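Local atomic coordinates of aminoacyl-tRNA synthetase (Cryptosporidium parvum, PDB entry 5F9Z), a protein that probably charges tRNA with proline at the expense of ATP, as a class II prolyl-tRNA synthetase. Residues 359-364 against 399-404; 379-384 against 406-411; 441-446 against 503-508; 447-452 against 494-499. All coordinates share one frame; numbering follows the deposited sequence.

How the contacts relate
In the anticodon-binding domain, contact 1 opens at the start of strand 361-365 and contact 2 at the turn between strands 374-379 and 385-389. Helix 393-417 answers both, first through 399-404 and then through 406-411. The two loops therefore cross, and the contacts touch, with centres about 9 Å apart. Together they tie the helix to one end of the five-stranded sheet. In the C-terminal region, contact 3 opens at the end of strand 438-443; contact 4, from the following helix to the loop 494-499, closes inside its span before strand 503-508 completes contact 3. Contacts 3 and 4 share one zinc ion. The centres of contacts 1 and 4 lie about 49 Å apart.

Contact 1: residues 359-364 against 399-404; sequences VCLRFE and KLLEEF
The sulfur of Cys360 stands almost squarely above the ring of Phe404: SG lies 4.7 Å from the ring centroid and only 5° off the ring normal, a sulfur-aromatic contact at rather long range. Cys360 CB covers the same ring nearer its rim, while the backbone O of Cys360 comes within 3.5 Å of Phe404 CE2. The ring reaches this place because its CG is turned anti to the backbone N (chi1 -158°). A cysteine suits the spot, being slim enough to lie against an aromatic face and carrying a polarisable sulfur.

Beside the ring, one methyl of Leu401 serves two neighbours. Its CD2 packs 3.8 Å from Cys360 CB and 3.7 Å from Leu361 CD1. Leu361 CD1 also lies 4.2 Å from Leu400 CB, with the two side chains crossing at about a right angle. The branched ends of the leucines let one methyl touch two neighbours where the strand start meets the helix. On the side away from Cys360 the ring of Phe404 meets Asp381 and Val379. All five touching residues are buried and the side chains that meet are apolar or sulfur-aromatic, consistent with helix 393-417 and the N-terminal end of the central strand 361-365 being held together by shape and exclusion of water.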
loop_
_atom_site.group_PDB
_atom_site.type_symbol
_atom_site.label_atom_id
_atom_site.label_comp_id
_atom_site.label_asym_id
_atom_site.label_seq_id
_atom_site.Cartn_x
_atom_site.Cartn_y
_atom_site.Cartn_z
ATOM N N VAL A 359 6.710 -17.468 -2.433
ATOM C CA VAL A 359 8.150 -17.464 -2.666
ATOM C C VAL A 359 8.412 -17.358 -4.162
ATOM O O VAL A 359 7.850 -18.118 -4.961
ATOM C CB VAL A 359 8.801 -18.720 -2.069
ATOM C CG1 VAL A 359 10.288 -18.745 -2.387
ATOM C CG2 VAL A 359 8.577 -18.765 -0.565
ATOM N N CYS A 360 9.275 -16.412 -4.543
ATOM C CA CYS A 360 9.448 -16.071 -5.953
ATOM C C CYS A 360 9.970 -17.254 -6.759
ATOM O O CYS A 360 9.439 -17.574 -7.829
ATOM C CB CYS A 360 10.391 -14.876 -6.085
ATOM S SG CYS A 360 9.918 -13.456 -5.083
ATOM N N LEU A 361 11.018 -17.908 -6.270
ATOM C CA LEU A 361 11.646 -19.012 -6.980
ATOM C C LEU A 361 11.822 -20.191 -6.037
ATOM O O LEU A 361 12.105 -20.011 -4.849
ATOM C CB LEU A 361 13.011 -18.603 -7.551
ATOM C CG LEU A 361 13.094 -17.318 -8.377
ATOM C CD1 LEU A 361 14.547 -16.963 -8.655
ATOM C CD2 LEU A 361 12.318 -17.456 -9.678
ATOM N N ARG A 362 11.654 -21.399 -6.567
ATOM C CA ARG A 362 11.983 -22.611 -5.836
ATOM C C ARG A 362 13.052 -23.377 -6.599
ATOM O O ARG A 362 13.018 -23.453 -7.831
ATOM C CB ARG A 362 10.750 -23.497 -5.599
ATOM C CG ARG A 362 10.205 -24.219 -6.817
ATOM C CD ARG A 362 9.481 -25.484 -6.385
ATOM N NE ARG A 362 8.686 -26.080 -7.454
ATOM C CZ ARG A 362 7.391 -25.842 -7.639
ATOM N NH1 ARG A 362 6.747 -25.017 -6.825
ATOM N NH2 ARG A 362 6.741 -26.427 -8.635
ATOM N N PHE A 363 14.017 -23.918 -5.861
ATOM C CA PHE A 363 15.097 -24.711 -6.429
ATOM C C PHE A 363 14.843 -26.175 -6.102
ATOM O O PHE A 363 14.777 -26.548 -4.926
ATOM C CB PHE A 363 16.459 -24.274 -5.887
ATOM C CG PHE A 363 16.919 -22.929 -6.383
ATOM C CD1 PHE A 363 16.156 -22.195 -7.277
ATOM C CD2 PHE A 363 18.129 -22.404 -5.959
ATOM C CE1 PHE A 363 16.586 -20.961 -7.728
ATOM C CE2 PHE A 363 18.567 -21.175 -6.409
ATOM C CZ PHE A 363 17.794 -20.452 -7.294
ATOM N N GLU A 364 14.692 -26.995 -7.135
ATOM C CA GLU A 364 14.544 -28.435 -6.980
ATOM C C GLU A 364 15.909 -29.079 -7.189
ATOM O O GLU A 364 16.492 -28.968 -8.273
ATOM C CB GLU A 364 13.518 -28.985 -7.969
ATOM C CG GLU A 364 12.154 -28.324 -7.856
ATOM C CD GLU A 364 11.168 -28.828 -8.890
ATOM O OE1 GLU A 364 11.554 -29.682 -9.717
ATOM O OE2 GLU A 364 10.007 -28.370 -8.876
ATOM N N LYS A 399 19.106 -11.497 -11.740
ATOM C CA LYS A 399 18.403 -11.079 -12.948
ATOM C C LYS A 399 16.975 -11.612 -12.971
ATOM O O LYS A 399 16.050 -10.901 -13.381
ATOM C CB LYS A 399 19.163 -11.540 -14.192
ATOM C CG LYS A 399 20.465 -10.800 -14.444
ATOM C CD LYS A 399 21.078 -11.197 -15.779
ATOM C CE LYS A 399 21.397 -12.682 -15.825
ATOM N NZ LYS A 399 22.027 -13.075 -17.116
ATOM N N LEU A 400 16.777 -12.860 -12.537
ATOM C CA LEU A 400 15.436 -13.436 -12.538
ATOM C C LEU A 400 14.516 -12.701 -11.572
ATOM O O LEU A 400 13.359 -12.415 -11.903
ATOM C CB LEU A 400 15.498 -14.924 -12.191
ATOM C CG LEU A 400 15.970 -15.856 -13.308
ATOM C CD1 LEU A 400 15.969 -17.302 -12.836
ATOM C CD2 LEU A 400 15.098 -15.691 -14.543
ATOM N N LEU A 401 15.009 -12.389 -10.371
ATOM C CA LEU A 401 14.214 -11.605 -9.432
ATOM C C LEU A 401 13.960 -10.204 -9.971
ATOM O O LEU A 401 12.874 -9.642 -9.780
ATOM C CB LEU A 401 14.914 -11.547 -8.074
ATOM C CG LEU A 401 15.131 -12.896 -7.383
ATOM C CD1 LEU A 401 15.858 -12.716 -6.059
ATOM C CD2 LEU A 401 13.805 -13.612 -7.178
ATOM N N GLU A 402 14.953 -9.623 -10.648
ATOM C CA GLU A 402 14.755 -8.342 -11.318
ATOM C C GLU A 402 13.682 -8.454 -12.395
ATOM O O GLU A 402 12.787 -7.606 -12.492
ATOM C CB GLU A 402 16.078 -7.865 -11.919
ATOM C CG GLU A 402 15.994 -6.556 -12.682
ATOM C CD GLU A 402 16.315 -5.355 -11.818
ATOM O OE1 GLU A 402 16.560 -5.541 -10.606
ATOM O OE2 GLU A 402 16.330 -4.224 -12.352
ATOM N N GLU A 403 13.759 -9.505 -13.217
ATOM C CA GLU A 403 12.739 -9.731 -14.235
ATOM C C GLU A 403 11.387 -10.027 -13.600
ATOM O O GLU A 403 10.345 -9.603 -14.112
ATOM C CB GLU A 403 13.165 -10.877 -15.152
ATOM C CG GLU A 403 12.226 -11.128 -16.317
ATOM C CD GLU A 403 12.507 -12.441 -17.019
ATOM O OE1 GLU A 403 11.631 -12.910 -17.776
ATOM O OE2 GLU A 403 13.601 -13.009 -16.810
ATOM N N PHE A 404 11.388 -10.765 -12.486
ATOM C CA PHE A 404 10.153 -11.028 -11.751
ATOM C C PHE A 404 9.486 -9.724 -11.328
ATOM O O PHE A 404 8.281 -9.532 -11.533
ATOM C CB PHE A 404 10.463 -11.900 -10.533
ATOM C CG PHE A 404 9.278 -12.656 -9.990
ATOM C CD1 PHE A 404 8.196 -11.989 -9.438
ATOM C CD2 PHE A 404 9.266 -14.041 -10.001
ATOM C CE1 PHE A 404 7.116 -12.689 -8.932
ATOM C CE2 PHE A 404 8.191 -14.745 -9.493
ATOM C CZ PHE A 404 7.115 -14.067 -8.959
#

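Contact 2: residues 379-384 against 406-411; sequences VRDNME and NRLLFK
Arg407 leaves helix 393-417 heading for Asp381 and grips its carboxylate. From CB the chain runs out extended through CG to CD, which passes 3.6 Å from Asp381 OD2, and then bends at the CG-CD bond (chi3 58°) to bring the guanidinium side-on to the acid. NE gives OD2 of Asp381 a nearly straight bond of 2.6 Å (172°), received on the syn lone pair and lying in the guanidinium plane. At CZ, the centre of the flat group, Asn382 ND2 lies over one face, 3.6 Å from NE of Arg407. NH2 makes the second bond, 2.9 Å to Asp381 OD1, somewhat tilted out of the guanidinium plane, the carboxylate and guanidinium planes standing 33° apart; it also rests 3.5 Å from Val379 CG1. NH1 comes only within 4.6 Å of Glu384 OE1, which lies well out of plane, so charge alone acts there.

Asp381 OD2 has a further partner: a water donates to it at 2.7 Å and accepts from Lys411 NZ at 3.2 Å. This positive surrounding would be expected to favour the ionised acid. Asn382 is itself held: its OD1 accepts from the backbone N of Glu384, closing an Asx turn, and its ND2 also donates to Glu384 OE1. The turn belongs to the beta-hairpin joining strands 374-379 and 385-389, fastened to the helix by a bidentate Arg-Asp salt bridge.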
loop_
_atom_site.group_PDB
_atom_site.type_symbol
_atom_site.label_atom_id
_atom_site.label_comp_id
_atom_site.label_asym_id
_atom_site.label_seq_id
_atom_site.Cartn_x
_atom_site.Cartn_y
_atom_site.Cartn_z
ATOM N N VAL A 379 9.583 -20.723 -11.520
ATOM C CA VAL A 379 9.153 -19.362 -11.220
ATOM C C VAL A 379 7.717 -19.396 -10.716
ATOM O O VAL A 379 6.870 -20.120 -11.253
ATOM C CB VAL A 379 9.300 -18.459 -12.458
ATOM C CG1 VAL A 379 9.025 -17.010 -12.098
ATOM C CG2 VAL A 379 10.692 -18.606 -13.053
ATOM N N ARG A 380 7.440 -18.601 -9.680
ATOM C CA ARG A 380 6.170 -18.708 -8.967
ATOM C C ARG A 380 4.995 -18.238 -9.818
ATOM O O ARG A 380 3.971 -18.925 -9.910
ATOM C CB ARG A 380 6.242 -17.909 -7.664
ATOM C CG ARG A 380 4.901 -17.663 -6.993
ATOM C CD ARG A 380 4.236 -18.957 -6.550
ATOM N NE ARG A 380 2.958 -18.702 -5.891
ATOM C CZ ARG A 380 1.808 -18.533 -6.532
ATOM N NH1 ARG A 380 1.768 -18.596 -7.858
ATOM N NH2 ARG A 380 0.695 -18.301 -5.849
ATOM N N ASP A 381 5.117 -17.066 -10.443
ATOM C CA ASP A 381 3.944 -16.417 -11.021
ATOM C C ASP A 381 3.563 -16.949 -12.398
ATOM O O ASP A 381 2.406 -16.785 -12.802
ATOM C CB ASP A 381 4.163 -14.903 -11.098
ATOM C CG ASP A 381 5.312 -14.523 -12.009
ATOM O OD1 ASP A 381 6.315 -15.266 -12.046
ATOM O OD2 ASP A 381 5.209 -13.480 -12.689
ATOM N N ASN A 382 4.486 -17.579 -13.130
ATOM C CA ASN A 382 4.183 -18.032 -14.485
ATOM C C ASN A 382 4.596 -19.475 -14.753
ATOM O O ASN A 382 4.529 -19.916 -15.907
ATOM C CB ASN A 382 4.840 -17.107 -15.520
ATOM C CG ASN A 382 6.344 -17.014 -15.352
ATOM O OD1 ASN A 382 6.933 -17.703 -14.521
ATOM N ND2 ASN A 382 6.976 -16.161 -16.150
ATOM N N MET A 383 5.026 -20.217 -13.730
ATOM C CA MET A 383 5.440 -21.616 -13.870
ATOM C C MET A 383 6.566 -21.785 -14.886
ATOM O O MET A 383 6.721 -22.852 -15.485
ATOM C CB MET A 383 4.258 -22.520 -14.237
ATOM C CG MET A 383 3.248 -22.687 -13.120
ATOM S SD MET A 383 4.020 -23.185 -11.567
ATOM C CE MET A 383 4.693 -24.783 -12.017
ATOM N N GLU A 384 7.360 -20.737 -15.087
ATOM C CA GLU A 384 8.507 -20.826 -15.979
ATOM C C GLU A 384 9.570 -21.724 -15.358
ATOM O O GLU A 384 9.882 -21.603 -14.169
ATOM C CB GLU A 384 9.066 -19.430 -16.250
ATOM C CG GLU A 384 10.121 -19.359 -17.337
ATOM C CD GLU A 384 10.554 -17.932 -17.619
ATOM O OE1 GLU A 384 10.045 -17.014 -16.941
ATOM O OE2 GLU A 384 11.400 -17.729 -18.516
ATOM N N ASN A 406 9.863 -6.648 -12.538
ATOM C CA ASN A 406 9.380 -5.882 -13.682
ATOM C C ASN A 406 8.126 -6.508 -14.281
ATOM O O ASN A 406 7.215 -5.793 -14.714
ATOM C CB ASN A 406 10.483 -5.766 -14.734
ATOM C CG ASN A 406 9.990 -5.159 -16.034
ATOM O OD1 ASN A 406 9.856 -3.940 -16.152
ATOM N ND2 ASN A 406 9.721 -6.008 -17.018
ATOM N N ARG A 407 8.057 -7.841 -14.308
ATOM C CA ARG A 407 6.906 -8.513 -14.903
ATOM C C ARG A 407 5.640 -8.280 -14.086
ATOM O O ARG A 407 4.557 -8.099 -14.653
ATOM C CB ARG A 407 7.191 -10.008 -15.046
ATOM C CG ARG A 407 6.021 -10.817 -15.586
ATOM C CD ARG A 407 6.400 -12.274 -15.818
ATOM N NE ARG A 407 6.885 -12.927 -14.606
ATOM C CZ ARG A 407 8.164 -13.188 -14.357
ATOM N NH1 ARG A 407 9.095 -12.851 -15.238
ATOM N NH2 ARG A 407 8.512 -13.786 -13.225
ATOM N N LEU A 408 5.755 -8.283 -12.756
ATOM C CA LEU A 408 4.592 -8.025 -11.913
ATOM C C LEU A 408 4.054 -6.617 -12.135
ATOM O O LEU A 408 2.843 -6.418 -12.282
ATOM C CB LEU A 408 4.948 -8.232 -10.440
ATOM C CG LEU A 408 5.165 -9.662 -9.948
ATOM C CD1 LEU A 408 5.349 -9.666 -8.440
ATOM C CD2 LEU A 408 4.004 -10.553 -10.353
ATOM N N LEU A 409 4.945 -5.624 -12.160
ATOM C CA LEU A 409 4.503 -4.247 -12.350
ATOM C C LEU A 409 3.928 -4.038 -13.745
ATOM O O LEU A 409 2.925 -3.334 -13.908
ATOM C CB LEU A 409 5.661 -3.283 -12.094
ATOM C CG LEU A 409 5.351 -1.797 -12.293
ATOM C CD1 LEU A 409 4.192 -1.366 -11.407
ATOM C CD2 LEU A 409 6.584 -0.949 -12.018
ATOM N N PHE A 410 4.545 -4.645 -14.762
ATOM C CA PHE A 410 4.062 -4.473 -16.129
ATOM C C PHE A 410 2.692 -5.113 -16.320
ATOM O O PHE A 410 1.800 -4.509 -16.927
ATOM C CB PHE A 410 5.072 -5.057 -17.119
ATOM C CG PHE A 410 4.750 -4.764 -18.558
ATOM C CD1 PHE A 410 3.968 -5.634 -19.300
ATOM C CD2 PHE A 410 5.229 -3.616 -19.168
ATOM C CE1 PHE A 410 3.670 -5.365 -20.622
ATOM C CE2 PHE A 410 4.935 -3.342 -20.490
ATOM C CZ PHE A 410 4.154 -4.217 -21.217
ATOM N N LYS A 411 2.507 -6.335 -15.815
ATOM C CA LYS A 411 1.215 -7.002 -15.961
ATOM C C LYS A 411 0.141 -6.315 -15.128
ATOM O O LYS A 411 -1.010 -6.199 -15.563
ATOM C CB LYS A 411 1.334 -8.475 -15.573
ATOM C CG LYS A 411 2.153 -9.308 -16.543
ATOM C CD LYS A 411 2.183 -10.769 -16.119
ATOM C CE LYS A 411 0.780 -11.349 -16.052
ATOM N NZ LYS A 411 0.792 -12.767 -15.602
HETATM O O HOH W 1 2.810 -12.366 -13.194
#

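Contact 3: residues 441-446 against 503-508; sequences APWCED and KFTLFG. With ZN (zinc ion), chain F.
Backbone bonds pair Ala441 with Thr505 and Trp443 with Lys503 as hydrogen-bonded antiparallel pairs. Thr505 N reaches Ala441 O at 3.0 Å, and Ala441 N returns the bond to Thr505 O; Trp443 N meets Lys503 O at 3.1 Å. Between them Pro442 faces Phe504 as a non-hydrogen-bonded pair, a place where proline's missing N-H costs nothing across this pairing.

Apolar and aromatic contacts occupy both faces of the ribbon. Pro442 CG lies 3.5 Å from Phe504 CE2, the two side chains running side by side. On the face with Ala441 and Thr505, Trp443 takes the edge of Phe507 in a T-shaped pair, planes at 78°, with Phe507 CZ 3.4 Å from Trp443 CD2. The backbone of Glu445 covers the opposite indole face, and Thr505 OG1 sits at the indole's edge.

Among polar groups, Lys503 NZ forms a salt bridge with Glu445 OE2 (3.1 Å), which accepts on its syn lone pair. A water donates to Glu445 OE2 at 2.7 Å and lies 2.6 Å from Thr505 OG1.

Just past the strand, Cys444 SG binds zinc at 2.3 Å, so this antiparallel pair carries one ligand of the C-terminal Cys4 zinc site.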
loop_
_atom_site.group_PDB
_atom_site.type_symbol
_atom_site.label_atom_id
_atom_site.label_comp_id
_atom_site.label_asym_id
_atom_site.label_seq_id
_atom_site.Cartn_x
_atom_site.Cartn_y
_atom_site.Cartn_z
ATOM N N ALA A 441 -13.209 11.296 -17.108
ATOM C CA ALA A 441 -14.217 12.100 -17.780
ATOM C C ALA A 441 -13.867 13.578 -17.721
ATOM O O ALA A 441 -13.195 14.026 -16.786
ATOM C CB ALA A 441 -15.597 11.880 -17.142
ATOM N N PRO A 442 -14.309 14.358 -18.710
ATOM C CA PRO A 442 -14.163 15.820 -18.629
ATOM C C PRO A 442 -15.026 16.360 -17.498
ATOM O O PRO A 442 -16.239 16.150 -17.477
ATOM C CB PRO A 442 -14.655 16.308 -19.999
ATOM C CG PRO A 442 -14.668 15.097 -20.877
ATOM C CD PRO A 442 -14.930 13.935 -19.975
ATOM N N TRP A 443 -14.398 17.061 -16.558
ATOM C CA TRP A 443 -15.079 17.494 -15.347
ATOM C C TRP A 443 -14.801 18.965 -15.074
ATOM O O TRP A 443 -13.717 19.477 -15.370
ATOM C CB TRP A 443 -14.650 16.654 -14.141
ATOM C CG TRP A 443 -15.533 16.835 -12.956
ATOM C CD1 TRP A 443 -16.873 17.086 -12.964
ATOM C CD2 TRP A 443 -15.140 16.795 -11.580
ATOM N NE1 TRP A 443 -17.342 17.198 -11.679
ATOM C CE2 TRP A 443 -16.297 17.025 -10.810
ATOM C CE3 TRP A 443 -13.923 16.584 -10.925
ATOM C CZ2 TRP A 443 -16.273 17.051 -9.420
ATOM C CZ3 TRP A 443 -13.903 16.610 -9.543
ATOM C CH2 TRP A 443 -15.069 16.841 -8.805
ATOM N N CYS A 444 -15.796 19.638 -14.494
ATOM C CA CYS A 444 -15.665 21.035 -14.103
ATOM C C CYS A 444 -15.064 21.209 -12.716
ATOM O O CYS A 444 -14.649 22.322 -12.372
ATOM C CB CYS A 444 -17.030 21.728 -14.144
ATOM S SG CYS A 444 -18.142 21.246 -12.802
ATOM N N GLU A 445 -15.028 20.144 -11.913
ATOM C CA GLU A 445 -14.408 20.089 -10.590
ATOM C C GLU A 445 -15.131 20.929 -9.543
ATOM O O GLU A 445 -14.566 21.181 -8.470
ATOM C CB GLU A 445 -12.931 20.499 -10.638
ATOM C CG GLU A 445 -12.100 19.680 -11.609
ATOM C CD GLU A 445 -10.679 20.186 -11.732
ATOM O OE1 GLU A 445 -10.245 20.968 -10.859
ATOM O OE2 GLU A 445 -9.995 19.806 -12.705
ATOM N N ASP A 446 -16.360 21.362 -9.811
ATOM C CA ASP A 446 -17.120 22.090 -8.805
ATOM C C ASP A 446 -17.598 21.145 -7.708
ATOM O O ASP A 446 -17.887 19.970 -7.949
ATOM C CB ASP A 446 -18.319 22.797 -9.438
ATOM C CG ASP A 446 -17.911 23.881 -10.414
ATOM O OD1 ASP A 446 -16.758 24.354 -10.337
ATOM O OD2 ASP A 446 -18.749 24.266 -11.256
ATOM N N LYS A 503 -10.307 19.921 -16.592
ATOM C CA LYS A 503 -9.383 18.855 -16.963
ATOM C C LYS A 503 -10.182 17.556 -17.027
ATOM O O LYS A 503 -11.416 17.561 -17.084
ATOM C CB LYS A 503 -8.212 18.772 -15.971
ATOM C CG LYS A 503 -7.189 19.892 -16.093
ATOM C CD LYS A 503 -6.137 19.806 -14.996
ATOM C CE LYS A 503 -6.755 20.003 -13.622
ATOM N NZ LYS A 503 -7.436 21.321 -13.499
ATOM N N PHE A 504 -9.479 16.429 -17.019
ATOM C CA PHE A 504 -10.090 15.116 -16.889
ATOM C C PHE A 504 -9.835 14.589 -15.484
ATOM O O PHE A 504 -8.729 14.726 -14.953
ATOM C CB PHE A 504 -9.540 14.139 -17.930
ATOM C CG PHE A 504 -10.040 14.390 -19.325
ATOM C CD1 PHE A 504 -9.543 15.443 -20.078
ATOM C CD2 PHE A 504 -10.995 13.561 -19.891
ATOM C CE1 PHE A 504 -9.998 15.671 -21.362
ATOM C CE2 PHE A 504 -11.452 13.784 -21.176
ATOM C CZ PHE A 504 -10.954 14.840 -21.912
ATOM N N THR A 505 -10.861 13.992 -14.884
ATOM C CA THR A 505 -10.798 13.507 -13.513
ATOM C C THR A 505 -11.151 12.027 -13.469
ATOM O O THR A 505 -12.068 11.577 -14.163
ATOM C CB THR A 505 -11.741 14.309 -12.603
ATOM O OG1 THR A 505 -11.305 15.672 -12.544
ATOM C CG2 THR A 505 -11.766 13.734 -11.192
ATOM N N LEU A 506 -10.412 11.275 -12.657
ATOM C CA LEU A 506 -10.649 9.846 -12.496
ATOM C C LEU A 506 -11.783 9.626 -11.499
ATOM O O LEU A 506 -11.696 10.057 -10.345
ATOM C CB LEU A 506 -9.372 9.154 -12.026
ATOM C CG LEU A 506 -9.319 7.629 -12.117
ATOM C CD1 LEU A 506 -9.455 7.177 -13.562
ATOM C CD2 LEU A 506 -8.027 7.106 -11.508
ATOM N N PHE A 507 -12.846 8.962 -11.945
ATOM C CA PHE A 507 -14.009 8.675 -11.119
ATOM C C PHE A 507 -14.144 7.175 -10.891
ATOM O O PHE A 507 -13.559 6.357 -11.606
ATOM C CB PHE A 507 -15.293 9.211 -11.764
ATOM C CG PHE A 507 -15.430 10.704 -11.702
ATOM C CD1 PHE A 507 -14.910 11.503 -12.706
ATOM C CD2 PHE A 507 -16.092 11.307 -10.645
ATOM C CE1 PHE A 507 -15.039 12.879 -12.653
ATOM C CE2 PHE A 507 -16.224 12.681 -10.586
ATOM C CZ PHE A 507 -15.698 13.467 -11.590
ATOM N N GLY A 508 -14.931 6.823 -9.885
ATOM C CA GLY A 508 -15.216 5.430 -9.608
ATOM C C GLY A 508 -15.635 5.228 -8.172
ATOM O O GLY A 508 -15.558 6.128 -7.336
HETATM ZN ZN ZN F . -19.623 19.712 -13.696
HETATM O O HOH W 2 -10.974 17.744 -14.070
#

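Contact 4: residues 447-452 against 494-499; sequences VSCEEE and CFFCDK. With ZN (zinc ion), chain F.
A four-cysteine zinc site joins the first turns of helix 447-458 to the loop 494-499. Cys449 SG binds the zinc ion at 2.3 Å, and Cys494 SG and Cys497 SG each do so at 2.5 Å; Cys444 completes the set. Cysteine suits this role because its sulfur, probably held as thiolate, is a soft donor for zinc. With SG turned anti to the backbone N (chi1 -169°), Cys449 carries its sulfur off the helix to the metal.

The loop supplies a CxxC pair whose turn resembles a zinc knuckle, with backbone N-H groups directed at the metal-bound sulfurs. Cys494 SG accepts from Phe496 N at 3.2 Å and from Cys497 N at 3.5 Å, while Lys499 N donates to Cys497 SG at 3.3 Å. Such bonds would be expected to spread the negative charge of the thiolates.

Phe496 packs beside Cys449 and Glu452. Its CD2 lies 3.8 Å from Cys449 SG, approached obliquely, and its CE2 packs 3.6 Å from Glu452 CB, the glutamate's carboxylate turning away from the ring.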
loop_
_atom_site.group_PDB
_atom_site.type_symbol
_atom_site.label_atom_id
_atom_site.label_comp_id
_atom_site.label_asym_id
_atom_site.label_seq_id
_atom_site.Cartn_x
_atom_site.Cartn_y
_atom_site.Cartn_z
ATOM N N VAL A 447 -17.674 21.673 -6.484
ATOM C CA VAL A 447 -18.194 20.890 -5.365
ATOM C C VAL A 447 -19.658 20.542 -5.598
ATOM O O VAL A 447 -20.101 19.423 -5.312
ATOM C CB VAL A 447 -17.996 21.651 -4.040
ATOM C CG1 VAL A 447 -18.702 20.932 -2.900
ATOM C CG2 VAL A 447 -16.518 21.809 -3.738
ATOM N N SER A 448 -20.430 21.495 -6.126
ATOM C CA SER A 448 -21.842 21.244 -6.392
ATOM C C SER A 448 -22.024 20.148 -7.434
ATOM O O SER A 448 -22.974 19.360 -7.358
ATOM C CB SER A 448 -22.524 22.535 -6.844
ATOM O OG SER A 448 -21.833 23.119 -7.935
ATOM N N CYS A 449 -21.121 20.078 -8.414
ATOM C CA CYS A 449 -21.236 19.052 -9.445
ATOM C C CYS A 449 -20.973 17.667 -8.868
ATOM O O CYS A 449 -21.724 16.721 -9.135
ATOM C CB CYS A 449 -20.279 19.351 -10.597
ATOM S SG CYS A 449 -20.544 18.324 -12.062
ATOM N N GLU A 450 -19.915 17.528 -8.063
ATOM C CA GLU A 450 -19.614 16.231 -7.465
ATOM C C GLU A 450 -20.692 15.802 -6.479
ATOM O O GLU A 450 -20.982 14.606 -6.366
ATOM C CB GLU A 450 -18.252 16.265 -6.770
ATOM C CG GLU A 450 -17.778 14.901 -6.300
ATOM C CD GLU A 450 -16.340 14.908 -5.830
ATOM O OE1 GLU A 450 -15.749 16.005 -5.738
ATOM O OE2 GLU A 450 -15.799 13.816 -5.556
ATOM N N GLU A 451 -21.288 16.753 -5.758
ATOM C CA GLU A 451 -22.375 16.413 -4.846
ATOM C C GLU A 451 -23.539 15.780 -5.597
ATOM O O GLU A 451 -24.150 14.819 -5.115
ATOM C CB GLU A 451 -22.835 17.658 -4.088
ATOM N N GLU A 452 -23.853 16.299 -6.786
ATOM C CA GLU A 452 -24.916 15.714 -7.595
ATOM C C GLU A 452 -24.453 14.459 -8.323
ATOM O O GLU A 452 -25.261 13.553 -8.555
ATOM C CB GLU A 452 -25.440 16.742 -8.600
ATOM C CG GLU A 452 -26.014 18.004 -7.968
ATOM C CD GLU A 452 -27.344 17.771 -7.270
ATOM O OE1 GLU A 452 -27.900 16.658 -7.386
ATOM O OE2 GLU A 452 -27.835 18.707 -6.606
ATOM N N CYS A 494 -18.357 19.852 -19.125
ATOM C CA CYS A 494 -18.325 18.801 -18.120
ATOM C C CYS A 494 -19.190 17.625 -18.559
ATOM O O CYS A 494 -20.224 17.793 -19.211
ATOM C CB CYS A 494 -18.810 19.340 -16.772
ATOM S SG CYS A 494 -19.056 18.079 -15.499
ATOM N N PHE A 495 -18.754 16.418 -18.196
ATOM C CA PHE A 495 -19.504 15.220 -18.552
ATOM C C PHE A 495 -20.848 15.136 -17.845
ATOM O O PHE A 495 -21.680 14.308 -18.230
ATOM C CB PHE A 495 -18.679 13.969 -18.235
ATOM C CG PHE A 495 -18.729 13.559 -16.789
ATOM C CD1 PHE A 495 -18.032 14.270 -15.827
ATOM C CD2 PHE A 495 -19.465 12.453 -16.393
ATOM C CE1 PHE A 495 -18.074 13.893 -14.499
ATOM C CE2 PHE A 495 -19.510 12.071 -15.067
ATOM C CZ PHE A 495 -18.813 12.791 -14.119
ATOM N N PHE A 496 -21.083 15.971 -16.833
ATOM C CA PHE A 496 -22.295 15.907 -16.027
ATOM C C PHE A 496 -23.116 17.184 -16.098
ATOM O O PHE A 496 -24.310 17.128 -16.416
ATOM C CB PHE A 496 -21.928 15.592 -14.567
ATOM C CG PHE A 496 -23.109 15.278 -13.698
ATOM C CD1 PHE A 496 -23.689 14.021 -13.727
ATOM C CD2 PHE A 496 -23.635 16.234 -12.844
ATOM C CE1 PHE A 496 -24.775 13.724 -12.926
ATOM C CE2 PHE A 496 -24.720 15.943 -12.040
ATOM C CZ PHE A 496 -25.292 14.686 -12.081
ATOM N N CYS A 497 -22.515 18.338 -15.816
ATOM C CA CYS A 497 -23.230 19.603 -15.812
ATOM C C CYS A 497 -22.884 20.409 -17.063
ATOM O O CYS A 497 -22.109 19.982 -17.921
ATOM C CB CYS A 497 -22.914 20.395 -14.543
ATOM S SG CYS A 497 -21.331 21.253 -14.581
ATOM N N ASP A 498 -23.470 21.601 -17.156
ATOM C CA ASP A 498 -23.327 22.455 -18.328
ATOM C C ASP A 498 -22.095 23.350 -18.277
ATOM O O ASP A 498 -21.898 24.154 -19.195
ATOM C CB ASP A 498 -24.580 23.323 -18.501
ATOM N N LYS A 499 -21.267 23.237 -17.244
ATOM C CA LYS A 499 -20.086 24.077 -17.144
ATOM C C LYS A 499 -18.963 23.533 -18.024
ATOM O O LYS A 499 -18.945 22.360 -18.407
ATOM C CB LYS A 499 -19.613 24.176 -15.694
HETATM ZN ZN ZN F . -19.623 19.712 -13.696
#